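Local coordinates for protein V-type ATP synthase alpha chain (Thermoplasma volcanium, PDB 4O1S) that belongs to the inteins, compact proteins built mostly of beta strands, and is the one inserted in the V-ATPase subunit A, at residues L70-S75 and D143-D148; K96-T101 and L164-N169; S111-G116 and K135-E140. One frame throughout, in Å; residues are numbered along the deposited sequence.

Contact 1: L70-S75 and D143-D148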
loop_
_atom_site.group_PDB
_atom_site.type_symbol
_atom_site.label_atom_id
_atom_site.label_comp_id
_atom_site.label_asym_id
_atom_site.label_seq_id
_atom_site.Cartn_x
_atom_site.Cartn_y
_atom_site.Cartn_z
ATOM N N LEU A 70 4.166 6.417 10.218
ATOM C CA LEU A 70 2.848 6.063 9.730
ATOM C C LEU A 70 2.118 7.365 9.533
ATOM O O LEU A 70 2.370 8.337 10.248
ATOM C CB LEU A 70 2.069 5.222 10.743
ATOM C CG LEU A 70 2.718 3.939 11.244
ATOM C CD1 LEU A 70 1.781 3.245 12.207
ATOM C CD2 LEU A 70 3.093 3.036 10.089
ATOM N N TYR A 71 1.202 7.359 8.570
ATOM C CA TYR A 71 0.419 8.524 8.216
ATOM C C TYR A 71 -1.067 8.177 8.192
ATOM O O TYR A 71 -1.476 7.066 7.810
ATOM C CB TYR A 71 0.883 9.068 6.855
ATOM C CG TYR A 71 -0.095 10.012 6.164
ATOM C CD1 TYR A 71 -0.170 11.357 6.520
ATOM C CD2 TYR A 71 -0.930 9.564 5.139
ATOM C CE1 TYR A 71 -1.058 12.224 5.882
ATOM C CE2 TYR A 71 -1.821 10.426 4.499
ATOM C CZ TYR A 71 -1.876 11.746 4.876
ATOM O OH TYR A 71 -2.748 12.597 4.242
ATOM N N LYS A 72 -1.877 9.137 8.626
ATOM C CA LYS A 72 -3.319 9.036 8.500
ATOM C C LYS A 72 -3.852 10.363 8.016
ATOM O O LYS A 72 -3.560 11.409 8.600
ATOM C CB LYS A 72 -3.951 8.675 9.838
ATOM C CG LYS A 72 -5.461 8.721 9.827
ATOM C CD LYS A 72 -6.064 8.385 11.183
ATOM C CE LYS A 72 -7.408 9.069 11.352
ATOM N NZ LYS A 72 -8.051 8.591 12.601
ATOM N N GLY A 73 -4.635 10.328 6.947
ATOM C CA GLY A 73 -5.205 11.543 6.401
ATOM C C GLY A 73 -6.648 11.368 5.978
ATOM O O GLY A 73 -7.367 10.500 6.482
ATOM N N LYS A 74 -7.068 12.213 5.040
ATOM C CA LYS A 74 -8.423 12.169 4.492
ATOM C C LYS A 74 -8.353 12.161 2.977
ATOM O O LYS A 74 -7.534 12.854 2.375
ATOM C CB LYS A 74 -9.249 13.384 4.949
ATOM C CG LYS A 74 -9.763 13.332 6.417
ATOM C CD LYS A 74 -10.689 12.151 6.647
ATOM C CE LYS A 74 -11.858 12.513 7.529
ATOM N NZ LYS A 74 -12.684 11.286 7.750
ATOM N N SER A 75 -9.209 11.370 2.350
ATOM C CA SER A 75 -9.424 11.540 0.922
ATOM C C SER A 75 -10.928 11.552 0.646
ATOM O O SER A 75 -11.720 10.951 1.380
ATOM C CB SER A 75 -8.724 10.458 0.112
ATOM O OG SER A 75 -9.154 10.473 -1.246
ATOM N N ASP A 143 -16.114 10.265 2.528
ATOM C CA ASP A 143 -15.230 10.941 3.483
ATOM C C ASP A 143 -14.297 9.898 4.101
ATOM O O ASP A 143 -14.518 9.402 5.214
ATOM C CB ASP A 143 -16.018 11.717 4.562
ATOM C CG ASP A 143 -15.097 12.544 5.513
ATOM O OD1 ASP A 143 -14.076 13.134 5.047
ATOM O OD2 ASP A 143 -15.409 12.605 6.734
ATOM N N PHE A 144 -13.252 9.558 3.368
ATOM C CA PHE A 144 -12.479 8.411 3.769
ATOM C C PHE A 144 -11.258 8.775 4.580
ATOM O O PHE A 144 -10.541 9.748 4.289
ATOM C CB PHE A 144 -12.070 7.596 2.563
ATOM C CG PHE A 144 -13.183 7.356 1.594
ATOM C CD1 PHE A 144 -14.137 6.385 1.846
ATOM C CD2 PHE A 144 -13.250 8.077 0.399
ATOM C CE1 PHE A 144 -15.151 6.139 0.927
ATOM C CE2 PHE A 144 -14.265 7.849 -0.531
ATOM C CZ PHE A 144 -15.219 6.884 -0.268
ATOM N N ASP A 145 -11.058 7.982 5.622
ATOM C CA ASP A 145 -9.786 7.934 6.304
ATOM C C ASP A 145 -8.796 7.172 5.434
ATOM O O ASP A 145 -9.087 6.061 4.975
ATOM C CB ASP A 145 -9.955 7.202 7.625
ATOM C CG ASP A 145 -10.652 8.035 8.647
ATOM O OD1 ASP A 145 -10.677 9.279 8.470
ATOM O OD2 ASP A 145 -11.148 7.440 9.620
ATOM N N VAL A 146 -7.632 7.757 5.183
ATOM C CA VAL A 146 -6.631 7.029 4.420
ATOM C C VAL A 146 -5.311 6.992 5.183
ATOM O O VAL A 146 -5.071 7.817 6.068
ATOM C CB VAL A 146 -6.469 7.556 2.957
ATOM C CG1 VAL A 146 -7.750 7.390 2.199
ATOM C CG2 VAL A 146 -6.055 9.007 2.936
ATOM N N TYR A 147 -4.481 6.014 4.839
ATOM C CA TYR A 147 -3.275 5.693 5.596
ATOM C C TYR A 147 -2.117 5.385 4.652
ATOM O O TYR A 147 -2.312 4.942 3.516
ATOM C CB TYR A 147 -3.528 4.476 6.491
ATOM C CG TYR A 147 -4.622 4.671 7.523
ATOM C CD1 TYR A 147 -4.304 5.079 8.814
ATOM C CD2 TYR A 147 -5.971 4.459 7.214
ATOM C CE1 TYR A 147 -5.276 5.260 9.772
ATOM C CE2 TYR A 147 -6.965 4.640 8.177
ATOM C CZ TYR A 147 -6.606 5.049 9.462
ATOM O OH TYR A 147 -7.544 5.255 10.466
ATOM N N ASP A 148 -0.908 5.623 5.139
ATOM C CA ASP A 148 0.313 5.329 4.404
ATOM C C ASP A 148 1.372 4.992 5.435
ATOM O O ASP A 148 1.290 5.410 6.586
ATOM C CB ASP A 148 0.742 6.549 3.581
ATOM C CG ASP A 148 1.859 6.237 2.570
ATOM O OD1 ASP A 148 2.185 5.039 2.391
ATOM O OD2 ASP A 148 2.391 7.197 1.939
#
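Residues Tyr71 to Ser75 pair antiparallel with Asp148 back to Phe144, the axes of the short strands coming within 4.4 Å at 150° between their N-to-C directions. Tyr71–Asp148, Gly73–Val146 and Ser75–Phe144 are the hydrogen-bonded pairs, each closed by two backbone bonds. One face carries Lys72, Lys74, Asp145 and Tyr147. The chain of Lys74 bends at chi2 (-61°) and chi3 (-140°), which carries NZ over to the acids of the other strand. Lys74 NZ meets Asp145 OD1 at 2.9 Å, from above the carboxylate plane. A weak second bond joins Lys74 NZ to Asp143 OD2 at 3.2 Å. One ammonium thus ties two carboxylates. Lys72 is extended and lies alongside the Tyr147 ring, Lys72 CG 3.5 Å from Tyr147 CE1. Tyr26 of helix 22-31 meets the Tyr147 ring edge-to-face. On the other face the Tyr71 ring stands nearly perpendicular to the Asp148 carboxylate, with Tyr71 CD2 3.8 Å from Asp148 CB. Gly73, having no side chain, leaves room for the Tyr71 hydroxyl. Ser75 CB packs on Val146 CG1, while Ser75 OG bonds to Tyr77 O. This regular antiparallel ladder belongs to the five-stranded sheet of the Hint-type intein splicing domain.

Contact 2: K96-T101 and L164-N169; sequences KLFVLT and LLVLHN
Leu97 and Leu167 form the tight, buried side of this contact, where two strands cross at 121°. They lie side by side and point the same way, and their methyls meet, Leu97 CD1 to Leu167 CD2, at 3.4 Å. Val166 is buried too, and Val166 CG1 touches Phe98 CD2 at 4.0 Å. Val166 O lies at the edge of the Phe98 ring. One direct backbone bond spans the segments, from His168 N to Lys96 O at 3.0 Å. Next to it the strands diverge. A water bridges them there, 2.9 Å from Phe98 N and 2.8 Å from Val166 O. Phe98, His168 and Lys96 make up the partly exposed side. The Phe98 ring closes over the His168 side chain, Phe98 CZ 3.6 Å from His168 CB. The two rings are oblique to each other, with centroids 5.5 Å apart. His168 CG is anti to the backbone N (chi1 -172°), which sets the imidazole beside the lysine chain. Lys96 CD lies 3.8 Å from His168 ND1, in the plane of the imidazole and at its edge. Beyond CD the extended lysine chain leads away, and NZ has a long, weak ion pair with Glu107. Strand 96-101 is flanked on its other edge by strand 104-109, while strand 158-160 lies beyond strand 165-168. Ala120 and Val122 of strand 118-122 pack against Phe98 and Val166.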
loop_
_atom_site.group_PDB
_atom_site.type_symbol
_atom_site.label_atom_id
_atom_site.label_comp_id
_atom_site.label_asym_id
_atom_site.label_seq_id
_atom_site.Cartn_x
_atom_site.Cartn_y
_atom_site.Cartn_z
ATOM N N LYS A 96 0.139 4.766 -6.907
ATOM C CA LYS A 96 0.658 4.091 -8.108
ATOM C C LYS A 96 0.755 2.587 -7.997
ATOM O O LYS A 96 1.099 2.037 -6.938
ATOM C CB LYS A 96 2.027 4.637 -8.506
ATOM C CG LYS A 96 1.934 5.976 -9.176
ATOM C CD LYS A 96 3.255 6.697 -9.203
ATOM C CE LYS A 96 3.114 7.955 -10.047
ATOM N NZ LYS A 96 4.412 8.615 -10.291
ATOM N N LEU A 97 0.439 1.928 -9.109
ATOM C CA LEU A 97 0.607 0.488 -9.221
ATOM C C LEU A 97 1.653 0.269 -10.300
ATOM O O LEU A 97 2.020 1.203 -11.021
ATOM C CB LEU A 97 -0.706 -0.196 -9.603
ATOM C CG LEU A 97 -1.976 -0.210 -8.715
ATOM C CD1 LEU A 97 -1.796 -1.040 -7.491
ATOM C CD2 LEU A 97 -2.472 1.190 -8.314
ATOM N N PHE A 98 2.143 -0.957 -10.408
ATOM C CA PHE A 98 3.098 -1.296 -11.451
ATOM C C PHE A 98 2.414 -2.130 -12.514
ATOM O O PHE A 98 1.741 -3.125 -12.199
ATOM C CB PHE A 98 4.264 -2.076 -10.854
ATOM C CG PHE A 98 5.173 -1.237 -10.031
ATOM C CD1 PHE A 98 6.077 -0.365 -10.650
ATOM C CD2 PHE A 98 5.110 -1.286 -8.640
ATOM C CE1 PHE A 98 6.920 0.442 -9.898
ATOM C CE2 PHE A 98 5.946 -0.489 -7.861
ATOM C CZ PHE A 98 6.852 0.381 -8.486
ATOM N N VAL A 99 2.582 -1.734 -13.772
ATOM C CA VAL A 99 1.932 -2.443 -14.879
ATOM C C VAL A 99 2.914 -3.037 -15.860
ATOM O O VAL A 99 3.824 -2.364 -16.336
ATOM C CB VAL A 99 0.967 -1.519 -15.657
ATOM C CG1 VAL A 99 0.282 -2.279 -16.781
ATOM C CG2 VAL A 99 -0.066 -1.020 -14.727
ATOM N N LEU A 100 2.702 -4.306 -16.174
ATOM C CA LEU A 100 3.471 -4.964 -17.210
ATOM C C LEU A 100 2.929 -4.601 -18.586
ATOM O O LEU A 100 1.851 -5.029 -18.950
ATOM C CB LEU A 100 3.398 -6.471 -17.013
ATOM C CG LEU A 100 4.042 -7.303 -18.118
ATOM C CD1 LEU A 100 5.530 -6.974 -18.269
ATOM C CD2 LEU A 100 3.830 -8.773 -17.810
ATOM N N THR A 101 3.680 -3.806 -19.342
ATOM C CA THR A 101 3.307 -3.469 -20.720
ATOM C C THR A 101 4.233 -4.185 -21.714
ATOM O O THR A 101 5.268 -4.742 -21.329
ATOM C CB THR A 101 3.414 -1.948 -20.960
ATOM O OG1 THR A 101 4.789 -1.558 -21.065
ATOM C CG2 THR A 101 2.832 -1.193 -19.804
ATOM N N LEU A 164 -1.322 -9.605 -1.827
ATOM C CA LEU A 164 0.037 -9.098 -1.911
ATOM C C LEU A 164 0.279 -8.240 -3.152
ATOM O O LEU A 164 1.193 -8.506 -3.949
ATOM C CB LEU A 164 1.047 -10.248 -1.869
ATOM C CG LEU A 164 0.851 -11.361 -0.842
ATOM C CD1 LEU A 164 1.978 -12.337 -0.958
ATOM C CD2 LEU A 164 0.815 -10.838 0.556
ATOM N N LEU A 165 -0.543 -7.214 -3.323
ATOM C CA LEU A 165 -0.281 -6.250 -4.379
ATOM C C LEU A 165 0.921 -5.384 -3.998
ATOM O O LEU A 165 1.269 -5.226 -2.801
ATOM C CB LEU A 165 -1.506 -5.389 -4.637
ATOM C CG LEU A 165 -2.718 -6.194 -5.103
ATOM C CD1 LEU A 165 -4.007 -5.412 -4.874
ATOM C CD2 LEU A 165 -2.571 -6.567 -6.580
ATOM N N VAL A 166 1.563 -4.844 -5.032
ATOM C CA VAL A 166 2.791 -4.110 -4.858
ATOM C C VAL A 166 2.485 -2.657 -5.124
ATOM O O VAL A 166 2.078 -2.286 -6.246
ATOM C CB VAL A 166 3.899 -4.605 -5.827
ATOM C CG1 VAL A 166 5.213 -3.838 -5.569
ATOM C CG2 VAL A 166 4.098 -6.118 -5.694
ATOM N N LEU A 167 2.694 -1.831 -4.100
ATOM C CA LEU A 167 2.235 -0.448 -4.153
ATOM C C LEU A 167 3.400 0.507 -4.126
ATOM O O LEU A 167 4.240 0.453 -3.225
ATOM C CB LEU A 167 1.261 -0.180 -3.012
ATOM C CG LEU A 167 0.081 -1.152 -3.121
ATOM C CD1 LEU A 167 -0.730 -1.325 -1.853
ATOM C CD2 LEU A 167 -0.803 -0.682 -4.247
ATOM N N HIS A 168 3.465 1.364 -5.138
ATOM C CA HIS A 168 4.513 2.378 -5.196
ATOM C C HIS A 168 4.165 3.648 -4.419
ATOM O O HIS A 168 3.690 4.641 -4.994
ATOM C CB HIS A 168 4.843 2.750 -6.628
ATOM C CG HIS A 168 6.026 3.644 -6.734
ATOM N ND1 HIS A 168 5.997 4.847 -7.408
ATOM C CD2 HIS A 168 7.273 3.538 -6.217
ATOM C CE1 HIS A 168 7.177 5.428 -7.323
ATOM N NE2 HIS A 168 7.976 4.651 -6.605
ATOM N N ASN A 169 4.425 3.615 -3.118
ATOM C CA ASN A 169 4.074 4.724 -2.244
ATOM C C ASN A 169 5.260 5.686 -2.104
ATOM O O ASN A 169 5.143 6.742 -1.470
ATOM C CB ASN A 169 3.728 4.183 -0.871
ATOM C CG ASN A 169 4.947 3.642 -0.170
ATOM O OD1 ASN A 169 5.944 3.285 -0.822
ATOM N ND2 ASN A 169 4.896 3.591 1.156
HETATM O O HOH W 1 1.256 -3.224 -8.774
#

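Contact 3: S111-G116 and K135-E140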
loop_
_atom_site.group_PDB
_atom_site.type_symbol
_atom_site.label_atom_id
_atom_site.label_comp_id
_atom_site.label_asym_id
_atom_site.label_seq_id
_atom_site.Cartn_x
_atom_site.Cartn_y
_atom_site.Cartn_z
ATOM N N SER A 111 -5.791 6.384 -10.896
ATOM C CA SER A 111 -6.714 7.093 -11.768
ATOM C C SER A 111 -6.417 6.906 -13.256
ATOM O O SER A 111 -7.219 7.314 -14.075
ATOM C CB SER A 111 -6.728 8.575 -11.421
ATOM O OG SER A 111 -5.442 9.129 -11.611
ATOM N N ASN A 112 -5.286 6.298 -13.622
ATOM C CA ASN A 112 -5.034 6.048 -15.056
ATOM C C ASN A 112 -5.063 4.578 -15.417
ATOM O O ASN A 112 -5.044 4.199 -16.594
ATOM C CB ASN A 112 -3.720 6.661 -15.522
ATOM C CG ASN A 112 -3.742 8.167 -15.478
ATOM O OD1 ASN A 112 -4.768 8.793 -15.763
ATOM N ND2 ASN A 112 -2.620 8.760 -15.096
ATOM N N LEU A 113 -5.090 3.751 -14.384
ATOM C CA LEU A 113 -5.313 2.337 -14.567
ATOM C C LEU A 113 -6.562 2.043 -15.432
ATOM O O LEU A 113 -7.605 2.713 -15.315
ATOM C CB LEU A 113 -5.446 1.712 -13.194
ATOM C CG LEU A 113 -5.096 0.242 -13.108
ATOM C CD1 LEU A 113 -3.666 0.052 -13.603
ATOM C CD2 LEU A 113 -5.286 -0.202 -11.647
ATOM N N LYS A 114 -6.443 1.055 -16.314
ATOM C CA LYS A 114 -7.570 0.597 -17.126
ATOM C C LYS A 114 -7.868 -0.850 -16.790
ATOM O O LYS A 114 -6.956 -1.608 -16.469
ATOM C CB LYS A 114 -7.252 0.666 -18.617
ATOM C CG LYS A 114 -6.443 1.877 -19.075
ATOM C CD LYS A 114 -7.190 3.204 -18.914
ATOM C CE LYS A 114 -6.337 4.391 -19.410
ATOM N NZ LYS A 114 -6.916 5.717 -19.027
ATOM N N VAL A 115 -9.135 -1.246 -16.863
ATOM C CA VAL A 115 -9.433 -2.665 -16.800
ATOM C C VAL A 115 -8.662 -3.312 -17.933
ATOM O O VAL A 115 -8.433 -2.693 -18.987
ATOM C CB VAL A 115 -10.927 -2.976 -16.940
ATOM C CG1 VAL A 115 -11.704 -2.206 -15.898
ATOM C CG2 VAL A 115 -11.423 -2.648 -18.349
ATOM N N GLY A 116 -8.220 -4.538 -17.689
ATOM C CA GLY A 116 -7.364 -5.218 -18.639
ATOM C C GLY A 116 -5.901 -5.160 -18.242
ATOM O O GLY A 116 -5.173 -6.134 -18.445
ATOM N N LYS A 135 -9.764 -6.804 -13.316
ATOM C CA LYS A 135 -11.099 -7.199 -13.707
ATOM C C LYS A 135 -12.009 -5.986 -13.585
ATOM O O LYS A 135 -12.903 -5.763 -14.409
ATOM C CB LYS A 135 -11.558 -8.270 -12.720
ATOM C CG LYS A 135 -12.946 -8.840 -12.904
ATOM C CD LYS A 135 -13.293 -9.686 -11.668
ATOM C CE LYS A 135 -14.584 -10.475 -11.861
ATOM N NZ LYS A 135 -14.970 -11.192 -10.607
ATOM N N SER A 136 -11.792 -5.206 -12.531
ATOM C CA SER A 136 -12.669 -4.081 -12.285
ATOM C C SER A 136 -12.021 -2.967 -11.483
ATOM O O SER A 136 -11.167 -3.206 -10.638
ATOM C CB SER A 136 -13.910 -4.540 -11.545
ATOM O OG SER A 136 -13.853 -4.010 -10.244
ATOM N N ILE A 137 -12.456 -1.745 -11.765
ATOM C CA ILE A 137 -11.996 -0.557 -11.064
ATOM C C ILE A 137 -13.203 0.277 -10.708
ATOM O O ILE A 137 -14.049 0.549 -11.560
ATOM C CB ILE A 137 -11.084 0.291 -11.952
ATOM C CG1 ILE A 137 -9.888 -0.541 -12.429
ATOM C CG2 ILE A 137 -10.603 1.478 -11.189
ATOM C CD1 ILE A 137 -9.027 0.152 -13.426
ATOM N N ALA A 138 -13.310 0.656 -9.441
ATOM C CA ALA A 138 -14.467 1.424 -8.976
ATOM C C ALA A 138 -14.014 2.758 -8.417
ATOM O O ALA A 138 -13.045 2.821 -7.633
ATOM C CB ALA A 138 -15.225 0.654 -7.916
ATOM N N TYR A 139 -14.701 3.822 -8.822
ATOM C CA TYR A 139 -14.437 5.148 -8.265
ATOM C C TYR A 139 -15.539 5.491 -7.274
ATOM O O TYR A 139 -16.724 5.327 -7.563
ATOM C CB TYR A 139 -14.354 6.203 -9.374
ATOM C CG TYR A 139 -13.323 5.896 -10.441
ATOM C CD1 TYR A 139 -12.143 5.276 -10.117
ATOM C CD2 TYR A 139 -13.536 6.230 -11.769
ATOM C CE1 TYR A 139 -11.210 4.989 -11.071
ATOM C CE2 TYR A 139 -12.595 5.940 -12.743
ATOM C CZ TYR A 139 -11.428 5.310 -12.382
ATOM O OH TYR A 139 -10.459 4.986 -13.318
ATOM N N GLU A 140 -15.148 5.938 -6.089
ATOM C CA GLU A 140 -16.121 6.241 -5.048
ATOM C C GLU A 140 -15.806 7.566 -4.354
ATOM O O GLU A 140 -14.677 7.813 -3.910
ATOM C CB GLU A 140 -16.155 5.104 -4.033
ATOM C CG GLU A 140 -17.344 5.154 -3.111
ATOM C CD GLU A 140 -17.308 4.070 -2.032
ATOM O OE1 GLU A 140 -16.907 2.916 -2.325
ATOM O OE2 GLU A 140 -17.684 4.381 -0.883
#
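The loop that carries Leu113 and Val115, between strands 104-109 and 118-122, lies over Ile137 of the long strand 129-141. The two segments run in roughly opposite directions, 152° apart, but form no beta ladder. Ile137 is the centre of the contact. Its CG1 is anti to the carbonyl carbon (chi1 -57°), and the chain then stays extended (chi2 173°). CD1 is thereby carried up against the loop backbone. Ile137 CD1 lies 3.5 Å from Leu113 O and 3.7 Å from Val115 N. Ile137 CD1 is also 3.9 Å from Leu113 CB, so it meets both side chain and main chain. Val115 approaches further back along the strand. Val115 CG1 is 4.3 Å from Ile137 CG1 and 4.0 Å from Lys135 O. There the strand has a classic beta bulge, with Lys135 and Ser136 both facing Glu82 of strand 77-83. At the other end Tyr139 sets off toward the loop from its CA. Tyr139 OH stays 4.1 Å from Ser111 O, too far for a hydrogen bond. Leu113 is the buried residue of the contact, and it also packs on Ile81. The loop is fixed by bonds beyond this contact: Lys114 N to Asp117 OD2, and backbone bonds from Ser111 to Pro93 and from Gly116 to Val134. Between the two segments there is neither a hydrogen bond nor a salt bridge. The contact therefore rests on van der Waals packing of Ile137 and Val115, partly against backbone atoms and without directional bonds, at the protein surface.

In the fold
Each contact involves a different sheet of the intein domain. Contact 1 lies in the five-stranded sheet, contact 2 joins two strands of a four-stranded one, and contact 3 lays a loop over strand 129-141, an inner strand of the other four-stranded sheet. Contact 2 and contact 3 have centres about 13 Å apart and touch through Val99 CG2 and Leu113 CD1. Contact 1 is about 19 Å from contact 2 and 20 Å from contact 3, centre to centre. It still reaches contact 2 by a weak bond between Asp148 OD1 and Asn169 ND2. Along the chain contacts 1 and 2 interleave, and both enclose contact 3. Distant parts of the sequence are thereby woven into one compact domain.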